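Local coordinates for mbDLG-3 protein (Monosiga brevicollis, PDB 6X1N) that serves as the third PDZ domain of a Dlg-type scaffold protein, probably binding the C-terminal tails of partner proteins, with protein kinases among its likely associates, at residues D59-L62 against D68-L71; L62-Q67 against A78-H83; G37-R42 against T94-M99. All blocks are in the same frame, centred on the assembly; numbering follows the deposited sequence.

Contact 1. Residues D59-L62 against D68-L71; sequences DQIL and DLAL
L69 folds back onto I61 and L62 just after the short β-hairpin that strand 59-64 makes with strand 67-68, where the PDZ chain leaves its sheet and heads for helix 74-82. Followed outward, the side chain of L69 starts with CB 3.6 Å from the carbonyl O of I61. CG stands beside the backbone N and opposite the carbonyl carbon (chi1 -61°), which carries the branch inward alongside I61, the two side chains pointing the same way. At the tip, CD1 lies 3.8 Å from CG2 of I61, while CD2 turns to L80 of the helix. Beside these apolar contacts, the hairpin pairing ends in a nearly straight bond from L69 N to L62 O (3.0 Å, 166°), its donor tilted 34° from the carbonyl plane. Two waters bridge the segments. One donates to both I61 O and L69 O and accepts from Q60 NE2. The other gives L62 O a second partner and joins it to D68. The carboxylate of D68 also closes an Asx turn: OD1, approached nearly along its C-O axis, accepts from A70 N at 2.9 Å and accepts a hydrogen bond from the second water at 2.7 Å.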
ATOM      1  N   ASP A  59      -0.064   7.173  -0.604  1.00  6.42           N
ATOM      2  CA  ASP A  59       0.916   6.613   0.319  1.00  7.64           C
ATOM      3  C   ASP A  59       1.721   5.532  -0.387  1.00  6.59           C
ATOM      4  O   ASP A  59       1.166   4.694  -1.111  1.00  7.44           O
ATOM      5  CB  ASP A  59       0.225   5.918   1.496  1.00  8.18           C
ATOM      6  CG  ASP A  59      -0.340   6.870   2.520  1.00  7.38           C
ATOM      7  OD1 ASP A  59      -0.002   8.076   2.498  1.00  8.66           O
ATOM      8  OD2 ASP A  59      -1.072   6.364   3.394  1.00  7.86           O
ATOM      9  N   GLN A  60       3.028   5.517  -0.145  1.00  6.59           N
ATOM     10  CA  GLN A  60       3.816   4.342  -0.475  1.00  5.69           C
ATOM     11  C   GLN A  60       3.667   3.329   0.646  1.00  6.01           C
ATOM     12  O   GLN A  60       3.785   3.678   1.829  1.00  7.30           O
ATOM     13  CB  GLN A  60       5.285   4.704  -0.670  1.00  7.06           C
ATOM     14  CG  GLN A  60       6.092   3.474  -1.033  1.00  8.06           C
ATOM     15  CD  GLN A  60       7.441   3.770  -1.645  1.00  7.44           C
ATOM     16  OE1 GLN A  60       7.885   4.918  -1.697  1.00  8.28           O
ATOM     17  NE2 GLN A  60       8.116   2.717  -2.107  1.00  7.70           N
ATOM     18  N   ILE A  61       3.371   2.082   0.274  1.00  6.08           N
ATOM     19  CA  ILE A  61       3.367   0.975   1.221  1.00  6.78           C
ATOM     20  C   ILE A  61       4.795   0.444   1.254  1.00  7.15           C
ATOM     21  O   ILE A  61       5.213  -0.302   0.369  1.00  7.40           O
ATOM     22  CB  ILE A  61       2.384  -0.126   0.827  1.00  7.34           C
ATOM     23  CG1 ILE A  61       0.986   0.430   0.531  1.00  7.73           C
ATOM     24  CG2 ILE A  61       2.324  -1.156   1.944  1.00  9.14           C
ATOM     25  CD1 ILE A  61      -0.037  -0.666   0.177  1.00  8.87           C
ATOM     26  N   LEU A  62       5.548   0.821   2.285  1.00  7.29           N
ATOM     27  CA  LEU A  62       6.938   0.382   2.382  1.00  7.78           C
ATOM     28  C   LEU A  62       7.023  -1.088   2.770  1.00  8.42           C
ATOM     29  O   LEU A  62       7.905  -1.819   2.297  1.00  8.30           O
ATOM     30  CB  LEU A  62       7.696   1.252   3.381  1.00  9.61           C
ATOM     31  CG  LEU A  62       7.807   2.724   2.976  1.00  9.57           C
ATOM     32  CD1 LEU A  62       8.264   3.594   4.155  1.00 12.73           C
ATOM     33  CD2 LEU A  62       8.751   2.891   1.797  1.00 12.93           C
ATOM     34  N   ASP A  68       9.021  -6.557   2.971  1.00 11.21           N
ATOM     35  CA  ASP A  68       9.530  -5.352   2.333  1.00  9.52           C
ATOM     36  C   ASP A  68       8.978  -5.277   0.913  1.00 10.54           C
ATOM     37  O   ASP A  68       9.236  -6.166   0.095  1.00 10.86           O
ATOM     38  CB  ASP A  68      11.054  -5.470   2.306  1.00 13.10           C
ATOM     39  CG  ASP A  68      11.747  -4.239   1.754  1.00 17.51           C
ATOM     40  OD1 ASP A  68      11.132  -3.412   1.058  1.00 12.72           O
ATOM     41  OD2 ASP A  68      12.959  -4.097   2.016  1.00 21.58           O
ATOM     42  N   LEU A  69       8.230  -4.217   0.607  1.00  8.30           N
ATOM     43  CA  LEU A  69       7.612  -4.062  -0.705  1.00  7.36           C
ATOM     44  C   LEU A  69       8.338  -3.068  -1.610  1.00  7.48           C
ATOM     45  O   LEU A  69       7.769  -2.636  -2.617  1.00  7.55           O
ATOM     46  CB  LEU A  69       6.137  -3.688  -0.571  1.00  8.54           C
ATOM     47  CG  LEU A  69       5.260  -4.703   0.157  1.00  7.87           C
ATOM     48  CD1 LEU A  69       3.814  -4.221   0.166  1.00  9.40           C
ATOM     49  CD2 LEU A  69       5.353  -6.080  -0.472  1.00 11.43           C
ATOM     50  N   ALA A  70       9.593  -2.721  -1.302  1.00  7.28           N
ATOM     51  CA  ALA A  70      10.277  -1.709  -2.102  1.00  7.28           C
ATOM     52  C   ALA A  70      10.295  -2.073  -3.581  1.00  8.14           C
ATOM     53  O   ALA A  70      10.157  -1.196  -4.445  1.00  8.54           O
ATOM     54  CB  ALA A  70      11.706  -1.505  -1.589  1.00  8.86           C
ATOM     55  N   LEU A  71      10.490  -3.358  -3.894  1.00  8.29           N
ATOM     56  CA  LEU A  71      10.662  -3.810  -5.269  1.00  8.51           C
ATOM     57  C   LEU A  71       9.531  -4.722  -5.725  1.00  7.69           C
ATOM     58  O   LEU A  71       9.666  -5.402  -6.744  1.00  8.39           O
ATOM     59  CB  LEU A  71      12.010  -4.517  -5.446  1.00  9.93           C
ATOM     60  CG  LEU A  71      13.278  -3.760  -5.036  1.00  9.15           C
ATOM     61  CD1 LEU A  71      14.497  -4.641  -5.308  1.00 11.95           C
ATOM     62  CD2 LEU A  71      13.380  -2.474  -5.804  1.00 11.72           C
TER
HETATM   63  O   HOH W   1       6.825  -0.012  -1.873  1.00  7.63           O
HETATM   64  O   HOH W   2      10.468  -0.941   1.820  1.00 18.00           O

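Contact 2. Residues L62-Q67 against A78-H83; sequences LSMNGQ and ANLVKH
No ring comes between M64 and L80 where the strand meets the helix; the flat groups sit at the margins. H83 carries the amide nitrogen ND2 of N79 over one face, displaced toward the ring's rim, and the amide of N65 is tied to strand 88-95 through a bond from T90 N to its OD1. Between these margins the packing is apolar. Extended as far as SD (chi1 179°), M64 carries its sulfur to 3.5 Å from V81 CG2, and a bend at chi3 (-61°) sets CE 3.6 Å from that methyl, the side chains crossing at about a right angle. L80 slides past M64 in the opposite direction, its CD2 reaching SD at 4.0 Å and M64 O at 3.9 Å. The strand ends here in a two-residue β-hairpin with a type I' turn, closed by paired M64 and Q67 backbone bonds, N65 and G66 both having positive phi. The helix is the one that flanks the peptide groove in PDZ domains; a bound glycerol, probably from the crystallisation liquor, lies about 4 Å from the V81 side chain, consistent with V81 lining that groove. CB and CG of Q67 also touch L80 CD2, each at 4.1 Å.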
ATOM      1  N   LEU A  62       5.548   0.821   2.285  1.00  7.29           N
ATOM      2  CA  LEU A  62       6.938   0.382   2.382  1.00  7.78           C
ATOM      3  C   LEU A  62       7.023  -1.088   2.770  1.00  8.42           C
ATOM      4  O   LEU A  62       7.905  -1.819   2.297  1.00  8.30           O
ATOM      5  CB  LEU A  62       7.696   1.252   3.381  1.00  9.61           C
ATOM      6  CG  LEU A  62       7.807   2.724   2.976  1.00  9.57           C
ATOM      7  CD1 LEU A  62       8.264   3.594   4.155  1.00 12.73           C
ATOM      8  CD2 LEU A  62       8.751   2.891   1.797  1.00 12.93           C
ATOM      9  N   SER A  63       6.115  -1.546   3.628  1.00  8.54           N
ATOM     10  CA  SER A  63       6.076  -2.951   3.996  1.00  8.48           C
ATOM     11  C   SER A  63       4.653  -3.315   4.376  1.00  7.58           C
ATOM     12  O   SER A  63       3.849  -2.455   4.752  1.00  8.80           O
ATOM     13  CB  SER A  63       7.040  -3.246   5.150  1.00 11.40           C
ATOM     14  OG  SER A  63       6.684  -2.499   6.294  1.00 13.49           O
ATOM     15  N   MET A  64       4.351  -4.606   4.268  1.00  9.12           N
ATOM     16  CA  MET A  64       3.054  -5.137   4.647  1.00 10.49           C
ATOM     17  C   MET A  64       3.274  -6.506   5.261  1.00 10.76           C
ATOM     18  O   MET A  64       3.910  -7.365   4.647  1.00  9.93           O
ATOM     19  CB  MET A  64       2.148  -5.277   3.423  1.00  9.61           C
ATOM     20  CG  MET A  64       0.779  -5.841   3.744  1.00 10.64           C
ATOM     21  SD  MET A  64      -0.244  -6.157   2.295  1.00 12.15           S
ATOM     22  CE  MET A  64      -0.391  -4.507   1.599  1.00 11.22           C
ATOM     23  N   ASN A  65       2.761  -6.703   6.472  1.00 11.06           N
ATOM     24  CA  ASN A  65       2.858  -7.994   7.151  1.00 12.91           C
ATOM     25  C   ASN A  65       4.297  -8.501   7.187  1.00 14.43           C
ATOM     26  O   ASN A  65       4.575  -9.672   6.931  1.00 16.20           O
ATOM     27  CB  ASN A  65       1.895  -9.018   6.549  1.00 12.87           C
ATOM     28  CG  ASN A  65       0.455  -8.714   6.889  1.00 12.73           C
ATOM     29  OD1 ASN A  65       0.188  -7.872   7.743  1.00 15.99           O
ATOM     30  ND2 ASN A  65      -0.475  -9.392   6.241  1.00 15.04           N
ATOM     31  N   GLY A  66       5.221  -7.595   7.497  1.00 15.10           N
ATOM     32  CA  GLY A  66       6.623  -7.938   7.606  1.00 17.26           C
ATOM     33  C   GLY A  66       7.374  -8.079   6.298  1.00 19.44           C
ATOM     34  O   GLY A  66       8.580  -8.353   6.330  1.00 22.15           O
ATOM     35  N   GLN A  67       6.713  -7.902   5.155  1.00 13.52           N
ATOM     36  CA  GLN A  67       7.339  -8.068   3.847  1.00 13.26           C
ATOM     37  C   GLN A  67       7.740  -6.706   3.297  1.00 11.91           C
ATOM     38  O   GLN A  67       6.902  -5.806   3.183  1.00 10.67           O
ATOM     39  CB  GLN A  67       6.395  -8.770   2.875  1.00 13.87           C
ATOM     40  CG  GLN A  67       5.801 -10.056   3.424  1.00 17.19           C
ATOM     41  CD  GLN A  67       6.852 -10.983   3.994  1.00 27.74           C
ATOM     42  OE1 GLN A  67       6.864 -11.264   5.197  1.00 30.57           O
ATOM     43  NE2 GLN A  67       7.749 -11.461   3.137  1.00 26.58           N
ATOM     44  N   ALA A  78      -0.793  -7.464  -4.613  1.00  9.32           N
ATOM     45  CA  ALA A  78      -2.209  -7.821  -4.594  1.00 10.04           C
ATOM     46  C   ALA A  78      -2.393  -9.255  -4.131  1.00 11.51           C
ATOM     47  O   ALA A  78      -3.349  -9.569  -3.406  1.00 10.77           O
ATOM     48  CB  ALA A  78      -2.821  -7.615  -5.978  1.00 11.80           C
ATOM     49  N   ASN A  79      -1.467 -10.130  -4.515  1.00 10.40           N
ATOM     50  CA  ASN A  79      -1.519 -11.523  -4.097  1.00 13.86           C
ATOM     51  C   ASN A  79      -1.277 -11.647  -2.599  1.00 14.16           C
ATOM     52  O   ASN A  79      -1.970 -12.408  -1.915  1.00 16.24           O
ATOM     53  CB  ASN A  79      -0.469 -12.300  -4.891  1.00 14.54           C
ATOM     54  CG  ASN A  79      -0.750 -13.784  -4.964  1.00 19.99           C
ATOM     55  OD1 ASN A  79      -1.761 -14.218  -5.527  1.00 18.81           O
ATOM     56  ND2 ASN A  79       0.182 -14.581  -4.443  1.00 17.84           N
ATOM     57  N   LEU A  80      -0.309 -10.889  -2.072  1.00 11.83           N
ATOM     58  CA  LEU A  80      -0.061 -10.874  -0.634  1.00 11.94           C
ATOM     59  C   LEU A  80      -1.340 -10.535   0.129  1.00 12.60           C
ATOM     60  O   LEU A  80      -1.722 -11.239   1.072  1.00 15.08           O
ATOM     61  CB  LEU A  80       1.065  -9.875  -0.327  1.00 11.04           C
ATOM     62  CG  LEU A  80       1.552  -9.757   1.119  1.00 13.01           C
ATOM     63  CD1 LEU A  80       2.059 -11.077   1.668  1.00 19.80           C
ATOM     64  CD2 LEU A  80       2.616  -8.681   1.234  1.00 14.18           C
ATOM     65  N   VAL A  81      -2.040  -9.487  -0.304  1.00 10.65           N
ATOM     66  CA  VAL A  81      -3.288  -9.085   0.346  1.00 11.57           C
ATOM     67  C   VAL A  81      -4.340 -10.178   0.227  1.00 14.73           C
ATOM     68  O   VAL A  81      -4.995 -10.543   1.212  1.00 14.62           O
ATOM     69  CB  VAL A  81      -3.809  -7.768  -0.249  1.00 13.21           C
ATOM     70  CG1 VAL A  81      -5.190  -7.435   0.343  1.00 15.99           C
ATOM     71  CG2 VAL A  81      -2.834  -6.656   0.009  1.00 11.19           C
ATOM     72  N   LYS A  82      -4.547 -10.684  -0.993  1.00 13.44           N
ATOM     73  CA  LYS A  82      -5.616 -11.646  -1.237  1.00 13.06           C
ATOM     74  C   LYS A  82      -5.401 -12.929  -0.448  1.00 15.13           C
ATOM     75  O   LYS A  82      -6.373 -13.615  -0.110  1.00 16.77           O
ATOM     76  CB  LYS A  82      -5.714 -11.933  -2.737  1.00 14.10           C
ATOM     77  CG  LYS A  82      -6.891 -12.817  -3.148  1.00 16.44           C
ATOM     78  CD  LYS A  82      -8.243 -12.108  -3.015  1.00 14.16           C
ATOM     79  CE  LYS A  82      -9.388 -13.028  -3.444  1.00 16.22           C
ATOM     80  NZ  LYS A  82     -10.728 -12.416  -3.202  1.00 15.31           N
ATOM     81  N   HIS A  83      -4.154 -13.251  -0.120  1.00 13.27           N
ATOM     82  CA  HIS A  83      -3.805 -14.490   0.565  1.00 15.10           C
ATOM     83  C   HIS A  83      -3.830 -14.391   2.090  1.00 16.31           C
ATOM     84  O   HIS A  83      -3.618 -15.407   2.759  1.00 19.32           O
ATOM     85  CB  HIS A  83      -2.430 -14.995   0.109  1.00 14.24           C
ATOM     86  CG  HIS A  83      -2.432 -15.601  -1.261  1.00 15.87           C
ATOM     87  ND1 HIS A  83      -1.567 -16.611  -1.629  1.00 20.87           N
ATOM     88  CD2 HIS A  83      -3.190 -15.339  -2.351  1.00 15.75           C
ATOM     89  CE1 HIS A  83      -1.794 -16.944  -2.887  1.00 18.59           C
ATOM     90  NE2 HIS A  83      -2.774 -16.187  -3.348  1.00 16.90           N
TER

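Contact 3. Residues G37-R42 against T94-M99; sequences GIFISR and TANPGM
F39 is the residue through which segment 37-42 reaches N96 and M99. Two residues before it, G37 places its carbonyl O at the edge of the F39 ring, in the ring plane, and the same oxygen has a weak bond from Y103 OH. I38 packs instead on I61, L69 and A72. The F39 side chain then points toward segment 94-99, CG beside the backbone N (chi1 -76°), so that the far end of the ring enters the angle between N96 and M99. CZ lies 3.4 Å from M99 CG and 3.5 Å from M99 CB, a tight fit in which the two side chains cross at about a right angle. CE2 meets N96 CB at 3.7 Å, the ring and amide planes being 50° apart. That amide is held at both ends: ND2 bonds to Q60 OE1, while OD1 caps the helix by accepting from M99 N (3.3 Å), which lies 59° out of the carbonyl plane. I40 turns back to D59 and I61, and S41 and R42 form a classic bulge opposite S20. An N-capped helix after the last strand, packed on the sheet by an aromatic residue, recalls the C-terminal helical extension of the third PDZ domain of PSD-95.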
ATOM      1  N   GLY A  37       7.821   0.807  -6.484  1.00  8.36           N
ATOM      2  CA  GLY A  37       7.172   0.844  -5.189  1.00  9.33           C
ATOM      3  C   GLY A  37       5.677   0.590  -5.299  1.00  7.13           C
ATOM      4  O   GLY A  37       5.060   0.725  -6.358  1.00  8.85           O
ATOM      5  N   ILE A  38       5.099   0.190  -4.181  1.00  5.98           N
ATOM      6  CA  ILE A  38       3.672  -0.099  -4.077  1.00  6.53           C
ATOM      7  C   ILE A  38       2.991   1.101  -3.445  1.00  6.47           C
ATOM      8  O   ILE A  38       3.500   1.665  -2.468  1.00  6.83           O
ATOM      9  CB  ILE A  38       3.457  -1.354  -3.213  1.00  6.23           C
ATOM     10  CG1 ILE A  38       4.159  -2.567  -3.838  1.00  7.94           C
ATOM     11  CG2 ILE A  38       1.961  -1.609  -3.004  1.00  8.11           C
ATOM     12  CD1 ILE A  38       3.721  -2.851  -5.260  1.00  8.26           C
ATOM     13  N   PHE A  39       1.837   1.496  -3.987  1.00  6.83           N
ATOM     14  CA  PHE A  39       1.126   2.691  -3.547  1.00  6.14           C
ATOM     15  C   PHE A  39      -0.346   2.415  -3.301  1.00  6.66           C
ATOM     16  O   PHE A  39      -0.947   1.562  -3.954  1.00  8.26           O
ATOM     17  CB  PHE A  39       1.268   3.800  -4.586  1.00  6.87           C
ATOM     18  CG  PHE A  39       2.605   4.438  -4.546  1.00  7.37           C
ATOM     19  CD1 PHE A  39       3.702   3.797  -5.077  1.00  8.59           C
ATOM     20  CD2 PHE A  39       2.782   5.648  -3.913  1.00  9.03           C
ATOM     21  CE1 PHE A  39       4.950   4.367  -4.985  1.00 10.41           C
ATOM     22  CE2 PHE A  39       4.024   6.223  -3.835  1.00 10.36           C
ATOM     23  CZ  PHE A  39       5.102   5.586  -4.354  1.00 10.27           C
ATOM     24  N   ILE A  40      -0.925   3.154  -2.360  1.00  6.98           N
ATOM     25  CA  ILE A  40      -2.373   3.173  -2.193  1.00  6.91           C
ATOM     26  C   ILE A  40      -2.954   4.020  -3.313  1.00  7.56           C
ATOM     27  O   ILE A  40      -2.603   5.199  -3.453  1.00  8.51           O
ATOM     28  CB  ILE A  40      -2.755   3.751  -0.828  1.00  7.66           C
ATOM     29  CG1 ILE A  40      -2.059   2.993   0.305  1.00 11.44           C
ATOM     30  CG2 ILE A  40      -4.275   3.793  -0.693  1.00  8.50           C
ATOM     31  CD1 ILE A  40      -2.672   1.723   0.691  1.00 15.53           C
ATOM     32  N   SER A  41      -3.832   3.427  -4.119  1.00  7.57           N
ATOM     33  CA  SER A  41      -4.450   4.133  -5.233  1.00  9.15           C
ATOM     34  C   SER A  41      -5.894   4.556  -4.983  1.00  8.81           C
ATOM     35  O   SER A  41      -6.430   5.322  -5.788  1.00 11.09           O
ATOM     36  CB  SER A  41      -4.374   3.284  -6.511  1.00 10.58           C
ATOM     37  OG  SER A  41      -4.951   2.008  -6.286  1.00  9.87           O
ATOM     38  N   ARG A  42      -6.536   4.092  -3.910  1.00  7.22           N
ATOM     39  CA  ARG A  42      -7.888   4.559  -3.624  1.00  6.59           C
ATOM     40  C   ARG A  42      -8.247   4.140  -2.213  1.00  6.53           C
ATOM     41  O   ARG A  42      -7.918   3.032  -1.791  1.00  7.54           O
ATOM     42  CB  ARG A  42      -8.889   3.918  -4.600  1.00  8.11           C
ATOM     43  CG  ARG A  42     -10.256   4.557  -4.632  1.00 10.06           C
ATOM     44  CD  ARG A  42     -10.256   5.884  -5.349  1.00 13.55           C
ATOM     45  NE  ARG A  42     -11.640   6.327  -5.514  1.00 18.00           N
ATOM     46  CZ  ARG A  42     -12.294   6.386  -6.672  1.00 25.31           C
ATOM     47  NH1 ARG A  42     -11.687   6.073  -7.808  1.00 22.00           N
ATOM     48  NH2 ARG A  42     -13.558   6.791  -6.693  1.00 29.77           N
ATOM     49  N   THR A  94       3.950   5.892   4.063  1.00  6.95           N
ATOM     50  CA  THR A  94       4.322   7.300   4.096  1.00  7.42           C
ATOM     51  C   THR A  94       3.861   7.957   2.804  1.00  7.78           C
ATOM     52  O   THR A  94       3.898   7.332   1.741  1.00  8.15           O
ATOM     53  CB  THR A  94       5.833   7.470   4.328  1.00  8.91           C
ATOM     54  OG1 THR A  94       6.123   8.819   4.725  1.00 10.37           O
ATOM     55  CG2 THR A  94       6.632   7.096   3.079  1.00 10.77           C
ATOM     56  N   ALA A  95       3.371   9.187   2.899  1.00  7.70           N
ATOM     57  CA  ALA A  95       2.930   9.878   1.697  1.00  8.41           C
ATOM     58  C   ALA A  95       4.125  10.104   0.788  1.00  9.92           C
ATOM     59  O   ALA A  95       5.187  10.543   1.237  1.00 13.84           O
ATOM     60  CB  ALA A  95       2.287  11.218   2.067  1.00 10.13           C
ATOM     61  N   ASN A  96       3.979   9.781  -0.486  1.00  8.08           N
ATOM     62  CA  ASN A  96       5.075   9.930  -1.441  1.00  9.20           C
ATOM     63  C   ASN A  96       4.497  10.480  -2.729  1.00  9.31           C
ATOM     64  O   ASN A  96       4.317   9.760  -3.717  1.00  9.54           O
ATOM     65  CB  ASN A  96       5.824   8.610  -1.644  1.00  8.49           C
ATOM     66  CG  ASN A  96       7.061   8.768  -2.496  1.00  8.30           C
ATOM     67  OD1 ASN A  96       7.310   9.840  -3.054  1.00  8.71           O
ATOM     68  ND2 ASN A  96       7.826   7.687  -2.634  1.00  9.44           N
ATOM     69  N   PRO A  97       4.165  11.775  -2.742  1.00 10.34           N
ATOM     70  CA  PRO A  97       3.478  12.330  -3.914  1.00 10.69           C
ATOM     71  C   PRO A  97       4.331  12.360  -5.161  1.00  9.60           C
ATOM     72  O   PRO A  97       3.790  12.214  -6.262  1.00 11.73           O
ATOM     73  CB  PRO A  97       3.076  13.740  -3.452  1.00 13.11           C
ATOM     74  CG  PRO A  97       4.040  14.068  -2.366  1.00 13.50           C
ATOM     75  CD  PRO A  97       4.311  12.768  -1.662  1.00 11.10           C
ATOM     76  N   GLY A  98       5.646  12.529  -5.024  1.00 10.54           N
ATOM     77  CA  GLY A  98       6.489  12.563  -6.206  1.00 12.90           C
ATOM     78  C   GLY A  98       6.458  11.252  -6.965  1.00 10.89           C
ATOM     79  O   GLY A  98       6.203  11.219  -8.173  1.00 11.57           O
ATOM     80  N   MET A  99       6.683  10.143  -6.257  1.00  9.52           N
ATOM     81  CA  MET A  99       6.673   8.849  -6.929  1.00  9.18           C
ATOM     82  C   MET A  99       5.271   8.485  -7.393  1.00  9.26           C
ATOM     83  O   MET A  99       5.100   7.902  -8.470  1.00 10.01           O
ATOM     84  CB  MET A  99       7.246   7.765  -6.018  1.00  9.07           C
ATOM     85  CG  MET A  99       7.352   6.403  -6.698  1.00 10.08           C
ATOM     86  SD  MET A  99       8.554   6.372  -8.066  1.00  9.76           S
ATOM     87  CE  MET A  99      10.071   6.126  -7.161  1.00 10.41           C
TER

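Overall arrangement
From the N terminus, the first segment reached is 37-42, and contact 3 closes the longest loop by bringing it to residues 94-99. Contacts 1 and 2 both nest inside that loop and cross each other, sharing L62: 59-62 meets 68-71, then 62-67 passes beyond it to 78-83. Strand 59-64 carries a segment of contacts 1 and 2 and pairs with both strands of contact 3, bonding through Q60 N to T94 O and, on its other side, through I61 N to I38 O. L69 of contact 1 also packs on M64 of contact 2. Together they tie the sheet to helix 74-82 and terminal helix 97-102, contacts 2 and 3 lying on opposite sides of the chain's centre.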